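Uncharacterized protein (Bacteroides ovatus CL02T12C04, PDB 6PTM) probably works as a family GH42 glycoside hydrolase, an exo-acting carrageenase that cleaves sugars from the ends of carrageenan chains. Local coordinates at residues A[388-393]-A[418-423]; A[225-230]-A[282-287]; A[76-81]-A[122-127]. One frame throughout, in Å; residues are numbered along the deposited sequence.

How the contacts relate
Contacts 1 and 2 belong to one barrel of parallel strands and lie side by side, their centres about 10 Å apart. They touch directly: H392 NE2 of contact 1 lies 2.7 Å from L286 O of contact 2, a probable hydrogen bond, and the CD1 methyl of I420 packs against the same carbonyl. Contact 3 is a separate pairing of two helices near the start of the chain, its centre about 36 Å from that of contact 1 and about 32 Å from that of contact 2. A 1,2-ethanediol, probably from the crystallisation liquor, sits near the C-terminal end of segment 225-230, the barrel end where glycoside hydrolases of this fold carry their active sites.

Contact 1 of 3, residues A[388-393]-A[418-423]; sequences QAKTHI and SEIIGN
T391 and E419 are joined by a pair of hydrogen bonds that converge on one carboxylate oxygen. E419 OE1 accepts T391 N at 2.8 Å on its anti side, and T391 OG1, also at 2.8 Å, nearly in line with the C-O bond of the glutamate. The threonine hydroxyl is set between backbone N and carbonyl carbon (chi1 68°), which brings both donors to the same side of the residue, while the glutamate chain bends at chi2 (70°) to curl its acid back to them. An alanine in place of E419 would probably leave T391 N without this acceptor and the threonine hydroxyl with only its water. Between backbones, I420 N donates to T391 O over 3.2 Å in an almost straight bond.

The segments bring together neighbouring strands of the (beta/alpha)8 barrel; the axes of 391-393 and 421-423 run 28° apart. Two waters bridge the segments as well. One donates to T391 OG1 and S418 OG; a second accepts from I393 N and G422 N and donates to S418 OG. Serine suits this place, its small hydroxyl also bonding L414 O.

Among apolar contacts, K390 CB rests on E419 CB at 3.6 Å. The H392 ring runs alongside I420, CD2 lying 3.8 Å from its CB. G422 must be bare, since a side chain would strike I393 O; its CA makes a CH...O contact with that oxygen at 3.2 Å.

Contact 2 of 3, residues A[225-230]-A[282-287]; sequences GFVFLN and QYTGLG. With EDO (1,2-ethanediol), chain B.
Q282 starts the contact with its backbone: Q282 O receives G225 N in a weak bond of 3.5 Å and, more firmly, G285 N of its own 3-10 turn. Its side chain leads elsewhere, the amide nitrogen to V156 O and W153 O. Y283 passes very near G225, their CA atoms 4.0 Å apart; glycine suits this spot, since a CB on G225 would probably run into Y283 O. The tyrosine ring makes a cation-pi contact with K219. T284 divides its two branches: OG1 turns back to K281 O, while the methyl CG2, anti to the carbonyl carbon, lies beside V227 CG2 at 3.9 Å. From T284 to G287 the chain makes a type I beta turn, with G285 in a position where a side chain would be crowded by Q282 O. L286 N then donates to G225 O at 2.8 Å, tilted 27° from the carbonyl plane, and L286 CB lies 4.3 Å from F226 CB. G287 has a positive phi (93°), easy for glycine; G287 O takes V227 N at 2.9 Å in the carbonyl plane, and F226 CA gives it a CH...O contact. Farther along segment 225-230, N230 ND2 donates to O1 of the ethanediol at 2.8 Å, and C2 of that molecule lies at the edge of the F228 ring. The V227-G287 bond leads into the pairing of strand 225-230 with strand 288-292, the two parallel strands of a beta-alpha-beta crossover in the (beta/alpha)8 barrel.

Contact 3 of 3, residues A[76-81]-A[122-127]; sequences RTAEIF and QEIIEM
T77 OG1 is held by two partners, T73 O one turn earlier in its helix and H188 NE2, which leaves the methyl to meet M127. Chi1 (-56°) sets this out: CG2 stands anti to the backbone N and comes within 4.0 Å of M127 CE, the two side chains crossing at about a right angle. Threonine thus serves both a polar side and an apolar one. The methionine chain is extended until chi3 (66°), where it bends and lays its terminal methyl against the helix of T77, 3.9 Å from A78 N and 4.0 Å from A78 CB. A long flexible thioether suits this reach.

A78 is small, and its CB takes the CG2 branch of I124 at 3.6 Å; the CA atoms of this pair are 5.6 Å apart. The other arm of the isoleucine goes further along, CD1 lying 3.8 Å from F81 CB. No hydrogen bond joins the segments; aliphatic side chains carry the contact, with backbone atoms of A78 beneath them, between nearly antiparallel axes (164°) 10.1 Å apart.

Helices 69-90 and 109-139 are packed together here. Helix 44-63 adds I51 against both A78 and I124, and helix 534-549 brings N538 to T77 and M127.

Contact 1 of 3, residues A[388-393]-A[418-423]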
loop_
_atom_site.group_PDB
_atom_site.type_symbol
_atom_site.label_atom_id
_atom_site.label_comp_id
_atom_site.label_asym_id
_atom_site.label_seq_id
_atom_site.Cartn_x
_atom_site.Cartn_y
_atom_site.Cartn_z
ATOM N N GLN A 388 -19.647 -5.806 14.150
ATOM C CA GLN A 388 -18.857 -4.576 13.882
ATOM C C GLN A 388 -17.513 -4.895 13.180
ATOM O O GLN A 388 -16.732 -3.990 12.981
ATOM C CB GLN A 388 -18.590 -3.829 15.197
ATOM C CG GLN A 388 -19.848 -3.477 15.982
ATOM C CD GLN A 388 -20.855 -2.802 15.081
ATOM O OE1 GLN A 388 -21.964 -3.299 14.863
ATOM N NE2 GLN A 388 -20.454 -1.673 14.509
ATOM N N ALA A 389 -17.222 -6.131 12.813
ATOM C CA ALA A 389 -15.877 -6.505 12.314
ATOM C C ALA A 389 -15.566 -5.716 11.040
ATOM O O ALA A 389 -16.381 -5.697 10.122
ATOM C CB ALA A 389 -15.792 -7.991 12.055
ATOM N N LYS A 390 -14.365 -5.167 10.966
ATOM C CA LYS A 390 -13.829 -4.626 9.708
ATOM C C LYS A 390 -12.766 -5.616 9.237
ATOM O O LYS A 390 -11.948 -6.035 10.062
ATOM C CB LYS A 390 -13.346 -3.200 9.941
ATOM C CG LYS A 390 -14.374 -2.216 10.482
ATOM C CD LYS A 390 -13.994 -0.835 9.972
ATOM C CE LYS A 390 -14.433 0.387 10.746
ATOM N NZ LYS A 390 -15.312 0.126 11.884
ATOM N N THR A 391 -12.817 -6.006 7.971
ATOM C CA THR A 391 -11.855 -6.959 7.405
ATOM C C THR A 391 -10.984 -6.247 6.383
ATOM O O THR A 391 -11.431 -5.273 5.739
ATOM C CB THR A 391 -12.549 -8.197 6.834
ATOM O OG1 THR A 391 -13.309 -7.828 5.678
ATOM C CG2 THR A 391 -13.431 -8.864 7.868
ATOM N N HIS A 392 -9.813 -6.832 6.194
ATOM C CA HIS A 392 -8.883 -6.497 5.112
ATOM C C HIS A 392 -7.988 -7.687 4.854
ATOM O O HIS A 392 -7.988 -8.652 5.630
ATOM C CB HIS A 392 -8.090 -5.222 5.467
ATOM C CG HIS A 392 -7.469 -5.259 6.815
ATOM N ND1 HIS A 392 -6.131 -5.560 7.005
ATOM C CD2 HIS A 392 -7.986 -4.990 8.031
ATOM C CE1 HIS A 392 -5.857 -5.497 8.290
ATOM N NE2 HIS A 392 -6.992 -5.132 8.955
ATOM N N ILE A 393 -7.201 -7.551 3.804
ATOM C CA ILE A 393 -6.307 -8.608 3.287
ATOM C C ILE A 393 -4.935 -7.973 3.027
ATOM O O ILE A 393 -4.887 -6.849 2.452
ATOM C CB ILE A 393 -6.956 -9.219 2.030
ATOM C CG1 ILE A 393 -8.384 -9.706 2.304
ATOM C CG2 ILE A 393 -6.100 -10.320 1.432
ATOM C CD1 ILE A 393 -9.215 -9.867 1.017
ATOM N N SER A 418 -13.706 -5.128 1.319
ATOM C CA SER A 418 -13.011 -4.888 2.603
ATOM C C SER A 418 -13.436 -3.555 3.225
ATOM O O SER A 418 -13.489 -2.564 2.521
ATOM C CB SER A 418 -11.527 -4.894 2.381
ATOM O OG SER A 418 -11.038 -6.185 2.123
ATOM N N GLU A 419 -13.721 -3.566 4.521
ATOM C CA GLU A 419 -14.053 -2.346 5.304
ATOM C C GLU A 419 -12.811 -1.445 5.408
ATOM O O GLU A 419 -12.980 -0.247 5.529
ATOM C CB GLU A 419 -14.667 -2.708 6.654
ATOM C CG GLU A 419 -15.990 -3.436 6.536
ATOM C CD GLU A 419 -15.958 -4.859 5.997
ATOM O OE1 GLU A 419 -14.951 -5.569 6.175
ATOM O OE2 GLU A 419 -16.958 -5.248 5.397
ATOM N N ILE A 420 -11.622 -2.053 5.465
ATOM C CA ILE A 420 -10.311 -1.340 5.540
ATOM C C ILE A 420 -9.502 -1.751 4.296
ATOM O O ILE A 420 -9.552 -2.917 3.962
ATOM C CB ILE A 420 -9.578 -1.688 6.856
ATOM C CG1 ILE A 420 -10.266 -1.117 8.101
ATOM C CG2 ILE A 420 -8.113 -1.298 6.799
ATOM C CD1 ILE A 420 -9.741 -1.663 9.399
ATOM N N ILE A 421 -8.829 -0.813 3.630
ATOM C CA ILE A 421 -7.984 -1.129 2.446
ATOM C C ILE A 421 -6.690 -1.736 2.971
ATOM O O ILE A 421 -5.869 -1.002 3.514
ATOM C CB ILE A 421 -7.753 0.100 1.564
ATOM C CG1 ILE A 421 -9.080 0.715 1.127
ATOM C CG2 ILE A 421 -6.901 -0.267 0.373
ATOM C CD1 ILE A 421 -8.923 2.051 0.464
ATOM N N GLY A 422 -6.556 -3.051 2.852
ATOM C CA GLY A 422 -5.329 -3.763 3.228
ATOM C C GLY A 422 -4.374 -3.840 2.061
ATOM O O GLY A 422 -4.853 -3.906 0.882
ATOM N N ASN A 423 -3.078 -3.854 2.385
ATOM C CA ASN A 423 -1.974 -4.139 1.438
ATOM C C ASN A 423 -0.666 -4.246 2.223
ATOM O O ASN A 423 -0.657 -3.916 3.386
ATOM C CB ASN A 423 -1.821 -3.057 0.369
ATOM C CG ASN A 423 -1.608 -1.676 0.949
ATOM O OD1 ASN A 423 -0.480 -1.308 1.278
ATOM N ND2 ASN A 423 -2.654 -0.903 1.099
HETATM O O HOH W 1 -12.133 -8.422 3.163
HETATM O O HOH W 2 -8.083 -5.494 1.782
#

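Contact 2 of 3, residues A[225-230]-A[282-287]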
loop_
_atom_site.group_PDB
_atom_site.type_symbol
_atom_site.label_atom_id
_atom_site.label_comp_id
_atom_site.label_asym_id
_atom_site.label_seq_id
_atom_site.Cartn_x
_atom_site.Cartn_y
_atom_site.Cartn_z
ATOM N N GLY A 225 -5.740 -2.310 17.448
ATOM C CA GLY A 225 -5.021 -3.506 17.002
ATOM C C GLY A 225 -5.760 -4.224 15.901
ATOM O O GLY A 225 -6.894 -3.817 15.519
ATOM N N PHE A 226 -5.132 -5.260 15.385
ATOM C CA PHE A 226 -5.785 -6.120 14.378
ATOM C C PHE A 226 -5.553 -7.600 14.703
ATOM O O PHE A 226 -4.622 -7.991 15.455
ATOM C CB PHE A 226 -5.335 -5.709 12.983
ATOM C CG PHE A 226 -3.994 -6.226 12.552
ATOM C CD1 PHE A 226 -2.831 -5.610 12.974
ATOM C CD2 PHE A 226 -3.890 -7.278 11.668
ATOM C CE1 PHE A 226 -1.591 -6.055 12.561
ATOM C CE2 PHE A 226 -2.646 -7.696 11.218
ATOM C CZ PHE A 226 -1.498 -7.077 11.656
ATOM N N VAL A 227 -6.458 -8.421 14.172
ATOM C CA VAL A 227 -6.409 -9.906 14.302
ATOM C C VAL A 227 -5.790 -10.476 13.024
ATOM O O VAL A 227 -6.217 -10.116 11.915
ATOM C CB VAL A 227 -7.802 -10.488 14.568
ATOM C CG1 VAL A 227 -7.757 -11.997 14.732
ATOM C CG2 VAL A 227 -8.445 -9.830 15.777
ATOM N N PHE A 228 -4.785 -11.315 13.188
ATOM C CA PHE A 228 -4.009 -11.914 12.070
ATOM C C PHE A 228 -4.476 -13.355 11.901
ATOM O O PHE A 228 -4.220 -14.161 12.821
ATOM C CB PHE A 228 -2.529 -11.823 12.410
ATOM C CG PHE A 228 -1.579 -12.191 11.301
ATOM C CD1 PHE A 228 -1.435 -13.500 10.881
ATOM C CD2 PHE A 228 -0.762 -11.231 10.730
ATOM C CE1 PHE A 228 -0.548 -13.817 9.862
ATOM C CE2 PHE A 228 0.166 -11.568 9.752
ATOM C CZ PHE A 228 0.273 -12.858 9.329
ATOM N N LEU A 229 -5.127 -13.689 10.782
ATOM C CA LEU A 229 -5.477 -15.096 10.463
ATOM C C LEU A 229 -4.352 -15.714 9.646
ATOM O O LEU A 229 -4.112 -15.239 8.505
ATOM C CB LEU A 229 -6.786 -15.159 9.688
ATOM C CG LEU A 229 -8.043 -15.134 10.541
ATOM C CD1 LEU A 229 -8.252 -13.746 11.100
ATOM C CD2 LEU A 229 -9.268 -15.605 9.725
ATOM N N ASN A 230 -3.707 -16.731 10.215
ATOM C CA ASN A 230 -2.669 -17.562 9.563
ATOM C C ASN A 230 -3.330 -18.680 8.769
ATOM O O ASN A 230 -4.322 -19.250 9.276
ATOM C CB ASN A 230 -1.717 -18.197 10.566
ATOM C CG ASN A 230 -0.930 -19.327 9.938
ATOM O OD1 ASN A 230 -1.434 -20.461 9.863
ATOM N ND2 ASN A 230 0.280 -19.001 9.479
ATOM N N GLN A 282 -11.112 -3.074 21.617
ATOM C CA GLN A 282 -10.238 -2.047 21.010
ATOM C C GLN A 282 -9.147 -2.749 20.175
ATOM O O GLN A 282 -8.788 -2.161 19.122
ATOM C CB GLN A 282 -9.736 -1.107 22.106
ATOM C CG GLN A 282 -8.753 -0.035 21.610
ATOM C CD GLN A 282 -9.359 1.066 20.766
ATOM O OE1 GLN A 282 -10.541 1.016 20.395
ATOM N NE2 GLN A 282 -8.534 2.054 20.410
ATOM N N TYR A 283 -8.682 -3.972 20.534
ATOM C CA TYR A 283 -7.557 -4.647 19.820
ATOM C C TYR A 283 -8.018 -5.206 18.462
ATOM O O TYR A 283 -7.166 -5.702 17.722
ATOM C CB TYR A 283 -6.811 -5.664 20.696
ATOM C CG TYR A 283 -7.559 -6.910 21.114
ATOM C CD1 TYR A 283 -7.789 -7.947 20.218
ATOM C CD2 TYR A 283 -8.012 -7.068 22.416
ATOM C CE1 TYR A 283 -8.481 -9.101 20.589
ATOM C CE2 TYR A 283 -8.693 -8.219 22.812
ATOM C CZ TYR A 283 -8.908 -9.247 21.898
ATOM O OH TYR A 283 -9.575 -10.373 22.268
ATOM N N THR A 284 -9.300 -5.102 18.127
ATOM C CA THR A 284 -9.859 -5.450 16.797
ATOM C C THR A 284 -10.163 -4.185 15.995
ATOM O O THR A 284 -10.654 -4.342 14.876
ATOM C CB THR A 284 -11.138 -6.292 16.918
ATOM O OG1 THR A 284 -12.213 -5.526 17.468
ATOM C CG2 THR A 284 -10.906 -7.511 17.777
ATOM N N GLY A 285 -9.888 -2.988 16.519
ATOM C CA GLY A 285 -10.306 -1.727 15.856
ATOM C C GLY A 285 -9.724 -1.523 14.453
ATOM O O GLY A 285 -10.407 -0.877 13.606
ATOM N N LEU A 286 -8.506 -1.992 14.196
ATOM C CA LEU A 286 -7.914 -1.933 12.834
ATOM C C LEU A 286 -8.147 -3.274 12.120
ATOM O O LEU A 286 -7.459 -3.563 11.138
ATOM C CB LEU A 286 -6.437 -1.535 12.918
ATOM C CG LEU A 286 -6.198 -0.030 12.811
ATOM C CD1 LEU A 286 -4.777 0.296 13.177
ATOM C CD2 LEU A 286 -6.515 0.518 11.415
ATOM N N GLY A 287 -9.110 -4.053 12.608
ATOM C CA GLY A 287 -9.798 -5.051 11.799
ATOM C C GLY A 287 -9.178 -6.428 11.891
ATOM O O GLY A 287 -8.282 -6.681 12.771
HETATM C C1 EDO B . 2.488 -15.910 9.024
HETATM O O1 EDO B . 1.575 -16.539 9.914
HETATM C C2 EDO B . 1.943 -15.990 7.643
HETATM O O2 EDO B . 1.766 -17.321 7.147
#

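Contact 3 of 3, residues A[76-81]-A[122-127]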
loop_
_atom_site.group_PDB
_atom_site.type_symbol
_atom_site.label_atom_id
_atom_site.label_comp_id
_atom_site.label_asym_id
_atom_site.label_seq_id
_atom_site.Cartn_x
_atom_site.Cartn_y
_atom_site.Cartn_z
ATOM N N ARG A 76 14.634 8.622 22.783
ATOM C CA ARG A 76 14.297 7.210 23.074
ATOM C C ARG A 76 14.933 6.305 22.018
ATOM O O ARG A 76 15.468 5.229 22.374
ATOM C CB ARG A 76 12.790 6.987 23.167
ATOM C CG ARG A 76 12.415 5.540 23.449
ATOM C CD ARG A 76 13.057 4.978 24.708
ATOM N NE ARG A 76 12.704 5.771 25.883
ATOM C CZ ARG A 76 11.519 5.742 26.494
ATOM N NH1 ARG A 76 10.528 4.971 26.071
ATOM N NH2 ARG A 76 11.325 6.510 27.551
ATOM N N THR A 77 14.870 6.702 20.753
ATOM C CA THR A 77 15.505 5.907 19.692
ATOM C C THR A 77 16.990 5.735 20.021
ATOM O O THR A 77 17.558 4.632 19.837
ATOM C CB THR A 77 15.326 6.543 18.318
ATOM O OG1 THR A 77 13.938 6.755 18.043
ATOM C CG2 THR A 77 15.937 5.654 17.263
ATOM N N ALA A 78 17.626 6.818 20.426
ATOM C CA ALA A 78 19.068 6.852 20.702
ATOM C C ALA A 78 19.344 5.916 21.880
ATOM O O ALA A 78 20.231 5.035 21.744
ATOM C CB ALA A 78 19.496 8.274 20.953
ATOM N N GLU A 79 18.557 6.029 22.957
ATOM C CA GLU A 79 18.725 5.178 24.174
ATOM C C GLU A 79 18.628 3.715 23.771
ATOM O O GLU A 79 19.443 2.943 24.220
ATOM C CB GLU A 79 17.673 5.494 25.230
ATOM C CG GLU A 79 17.876 6.856 25.826
ATOM C CD GLU A 79 16.687 7.298 26.643
ATOM O OE1 GLU A 79 15.627 6.707 26.508
ATOM O OE2 GLU A 79 16.830 8.272 27.346
ATOM N N ILE A 80 17.689 3.369 22.892
ATOM C CA ILE A 80 17.481 1.955 22.473
ATOM C C ILE A 80 18.697 1.487 21.668
ATOM O O ILE A 80 19.193 0.390 21.937
ATOM C CB ILE A 80 16.165 1.788 21.692
ATOM C CG1 ILE A 80 14.959 1.975 22.632
ATOM C CG2 ILE A 80 16.129 0.439 20.986
ATOM C CD1 ILE A 80 13.626 2.026 21.918
ATOM N N PHE A 81 19.152 2.291 20.715
ATOM C CA PHE A 81 20.184 1.844 19.749
ATOM C C PHE A 81 21.558 1.898 20.401
ATOM O O PHE A 81 22.470 1.300 19.829
ATOM C CB PHE A 81 20.144 2.640 18.449
ATOM C CG PHE A 81 19.217 1.998 17.449
ATOM C CD1 PHE A 81 17.863 2.305 17.437
ATOM C CD2 PHE A 81 19.696 1.049 16.562
ATOM C CE1 PHE A 81 17.026 1.714 16.505
ATOM C CE2 PHE A 81 18.857 0.454 15.638
ATOM C CZ PHE A 81 17.526 0.780 15.620
ATOM N N GLN A 122 27.376 6.730 15.372
ATOM C CA GLN A 122 27.551 7.951 14.560
ATOM C C GLN A 122 26.171 8.431 14.099
ATOM O O GLN A 122 25.947 9.680 14.079
ATOM C CB GLN A 122 28.516 7.727 13.396
ATOM C CG GLN A 122 28.799 9.013 12.637
ATOM C CD GLN A 122 29.448 10.083 13.491
ATOM O OE1 GLN A 122 30.278 9.819 14.362
ATOM N NE2 GLN A 122 29.090 11.321 13.227
ATOM N N GLU A 123 25.277 7.500 13.730
ATOM C CA GLU A 123 23.883 7.848 13.357
ATOM C C GLU A 123 23.219 8.511 14.565
ATOM O O GLU A 123 22.535 9.494 14.370
ATOM C CB GLU A 123 23.126 6.613 12.884
ATOM C CG GLU A 123 23.627 6.139 11.542
ATOM C CD GLU A 123 23.305 7.094 10.419
ATOM O OE1 GLU A 123 22.094 7.259 10.112
ATOM O OE2 GLU A 123 24.264 7.653 9.837
ATOM N N ILE A 124 23.432 7.998 15.778
ATOM C CA ILE A 124 22.848 8.614 17.006
ATOM C C ILE A 124 23.405 10.044 17.178
ATOM O O ILE A 124 22.619 10.929 17.505
ATOM C CB ILE A 124 23.116 7.719 18.219
ATOM C CG1 ILE A 124 22.336 6.400 18.105
ATOM C CG2 ILE A 124 22.831 8.476 19.506
ATOM C CD1 ILE A 124 22.756 5.328 19.100
ATOM N N ILE A 125 24.695 10.265 16.914
ATOM C CA ILE A 125 25.372 11.593 17.084
ATOM C C ILE A 125 24.752 12.586 16.087
ATOM O O ILE A 125 24.392 13.716 16.516
ATOM C CB ILE A 125 26.900 11.464 16.935
ATOM C CG1 ILE A 125 27.520 10.678 18.103
ATOM C CG2 ILE A 125 27.566 12.836 16.765
ATOM C CD1 ILE A 125 28.910 10.103 17.793
ATOM N N GLU A 126 24.569 12.172 14.830
ATOM C CA GLU A 126 23.932 13.031 13.794
ATOM C C GLU A 126 22.518 13.383 14.264
ATOM O O GLU A 126 22.118 14.566 14.187
ATOM C CB GLU A 126 23.829 12.322 12.444
ATOM C CG GLU A 126 25.151 11.827 11.892
ATOM C CD GLU A 126 26.084 12.899 11.372
ATOM O OE1 GLU A 126 25.630 14.048 11.217
ATOM O OE2 GLU A 126 27.268 12.577 11.124
ATOM N N MET A 127 21.787 12.386 14.760
ATOM C CA MET A 127 20.376 12.540 15.169
ATOM C C MET A 127 20.282 13.465 16.390
ATOM O O MET A 127 19.365 14.312 16.448
ATOM C CB MET A 127 19.789 11.162 15.474
ATOM C CG MET A 127 18.375 11.206 15.973
ATOM S SD MET A 127 17.543 9.589 15.856
ATOM C CE MET A 127 18.497 8.655 17.053
#